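Local coordinates for protein WlaRA, TDP-fucose-3,4-ketoisomerase (Campylobacter jejuni subsp. jejuni 81116, PDB 5TPV) that belongs to the WxcM-like family of cupin-fold proteins and binds thymidine-5'-diphosphate, at residues Cys65-Asp70 against Lys85-Asp90. Numbering follows the deposited sequence.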
loop_
_atom_site.group_PDB
_atom_site.type_symbol
_atom_site.label_atom_id
_atom_site.label_comp_id
_atom_site.label_asym_id
_atom_site.label_seq_id
_atom_site.Cartn_x
_atom_site.Cartn_y
_atom_site.Cartn_z
ATOM N N CYS B 65 -6.343 13.152 8.599
ATOM C CA CYS B 65 -6.042 12.950 10.000
ATOM C C CYS B 65 -4.850 13.875 10.312
ATOM O O CYS B 65 -4.342 14.556 9.401
ATOM C CB CYS B 65 -5.708 11.471 10.238
ATOM S SG CYS B 65 -4.205 10.927 9.370
ATOM N N GLU B 66 -4.443 13.894 11.589
ATOM C CA GLU B 66 -3.356 14.724 12.085
ATOM C C GLU B 66 -2.349 13.779 12.707
ATOM O O GLU B 66 -2.684 12.812 13.386
ATOM C CB GLU B 66 -3.867 15.709 13.150
ATOM C CG GLU B 66 -3.032 16.958 13.306
ATOM C CD GLU B 66 -3.621 17.955 14.302
ATOM O OE1 GLU B 66 -2.859 18.429 15.182
ATOM O OE2 GLU B 66 -4.837 18.223 14.227
ATOM N N ILE B 67 -1.091 14.068 12.474
ATOM C CA ILE B 67 -0.031 13.351 13.157
ATOM C C ILE B 67 0.901 14.255 13.957
ATOM O O ILE B 67 1.342 15.316 13.471
ATOM C CB ILE B 67 0.763 12.511 12.173
ATOM C CG1 ILE B 67 1.916 11.811 12.862
ATOM C CG2 ILE B 67 1.311 13.350 11.049
ATOM C CD1 ILE B 67 2.396 10.618 12.102
ATOM N N LEU B 68 1.255 13.816 15.161
ATOM C CA LEU B 68 2.287 14.507 15.958
ATOM C C LEU B 68 3.480 13.597 15.944
ATOM O O LEU B 68 3.318 12.392 16.164
ATOM C CB LEU B 68 1.816 14.806 17.373
ATOM C CG LEU B 68 2.801 15.138 18.496
ATOM C CD1 LEU B 68 1.976 15.448 19.752
ATOM C CD2 LEU B 68 3.708 13.940 18.820
ATOM N N ILE B 69 4.634 14.169 15.600
ATOM C CA ILE B 69 5.911 13.464 15.654
ATOM C C ILE B 69 6.860 14.192 16.640
ATOM O O ILE B 69 6.773 15.422 16.799
ATOM C CB ILE B 69 6.643 13.347 14.312
ATOM C CG1 ILE B 69 6.780 14.706 13.623
ATOM C CG2 ILE B 69 5.938 12.383 13.383
ATOM C CD1 ILE B 69 7.515 14.621 12.316
ATOM N N ASP B 70 7.773 13.425 17.223
ATOM C CA ASP B 70 8.563 13.877 18.380
ATOM C C ASP B 70 9.922 13.242 18.345
ATOM O O ASP B 70 10.050 12.004 18.263
ATOM C CB ASP B 70 7.834 13.506 19.686
ATOM C CG ASP B 70 8.465 14.149 20.929
ATOM O OD1 ASP B 70 7.726 14.880 21.599
ATOM O OD2 ASP B 70 9.678 13.985 21.192
ATOM N N LYS B 85 0.340 13.507 -1.448
ATOM C CA LYS B 85 1.298 13.906 -0.435
ATOM C C LYS B 85 1.352 12.804 0.648
ATOM O O LYS B 85 0.366 12.088 0.948
ATOM C CB LYS B 85 0.890 15.280 0.083
ATOM C CG LYS B 85 0.374 15.380 1.506
ATOM C CD LYS B 85 -0.164 16.793 1.763
ATOM C CE LYS B 85 -0.768 16.959 3.149
ATOM N NZ LYS B 85 0.284 17.480 4.065
ATOM N N GLY B 86 2.545 12.614 1.163
ATOM C CA GLY B 86 2.733 11.806 2.341
ATOM C C GLY B 86 3.836 12.361 3.208
ATOM O O GLY B 86 4.661 13.189 2.794
ATOM N N LEU B 87 3.847 11.847 4.423
ATOM C CA LEU B 87 4.852 12.183 5.412
ATOM C C LEU B 87 5.807 11.047 5.548
ATOM O O LEU B 87 5.408 9.955 5.998
ATOM C CB LEU B 87 4.181 12.421 6.763
ATOM C CG LEU B 87 5.148 12.597 7.949
ATOM C CD1 LEU B 87 6.010 13.833 7.737
ATOM C CD2 LEU B 87 4.312 12.753 9.208
ATOM N N TYR B 88 7.030 11.279 5.083
ATOM C CA TYR B 88 8.191 10.441 5.404
ATOM C C TYR B 88 8.766 10.786 6.791
ATOM O O TYR B 88 9.010 11.965 7.103
ATOM C CB TYR B 88 9.282 10.668 4.379
ATOM C CG TYR B 88 10.586 10.032 4.800
ATOM C CD1 TYR B 88 10.812 8.690 4.592
ATOM C CD2 TYR B 88 11.557 10.766 5.482
ATOM C CE1 TYR B 88 11.953 8.066 5.056
ATOM C CE2 TYR B 88 12.724 10.161 5.939
ATOM C CZ TYR B 88 12.927 8.829 5.710
ATOM O OH TYR B 88 14.080 8.235 6.168
ATOM N N ILE B 89 8.987 9.784 7.629
ATOM C CA ILE B 89 9.757 9.991 8.841
ATOM C C ILE B 89 10.829 8.956 8.920
ATOM O O ILE B 89 10.641 7.818 8.537
ATOM C CB ILE B 89 8.963 9.925 10.147
ATOM C CG1 ILE B 89 8.511 8.487 10.505
ATOM C CG2 ILE B 89 7.817 10.897 10.093
ATOM C CD1 ILE B 89 7.812 8.377 11.867
ATOM N N ASP B 90 11.951 9.359 9.496
ATOM C CA ASP B 90 13.087 8.426 9.672
ATOM C C ASP B 90 12.843 7.568 10.915
ATOM O O ASP B 90 11.890 7.802 11.669
ATOM C CB ASP B 90 14.350 9.267 9.883
ATOM C CG ASP B 90 15.631 8.591 9.400
ATOM O OD1 ASP B 90 16.515 9.398 8.994
ATOM O OD2 ASP B 90 15.741 7.334 9.423
#
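L87 and I67 meet tip to tip between the two sheets of the cupin fold. The methyl CD2 of L87 lies 3.6 Å from CG2 of I67 and 4.1 Å from CD1 of I67. In L87 the chain leaves the backbone extended (chi1 172°), and its CD2 methyl, opposite CA about the CB-CG bond, is the atom that meets I67. I69 also reaches L87, but loosely, with its CG2 4.5 Å from CD2 of L87. Its closer partner is I89: the two CG2 methyls of I69 and I89 are 4.1 Å apart. These two isoleucines pass each other in opposite directions rather than meeting end on. All four side chains are buried, and the contact is purely apolar.

The axes of segments 65-70 and 85-89 run nearly parallel, 17° apart, and come within 10.5 Å of each other. This is face-to-face packing of two sheets, not pairing within one. Strand 65-70 lies between strands 75-80 and 94-98 in one sheet. Strand 85-89 lies between 3-13 and 56-62 in the other. Y3 of strand 3-13 touches I69, L87 and I89, while I78 of strand 75-80 and M97 of strand 94-98 pack on I67.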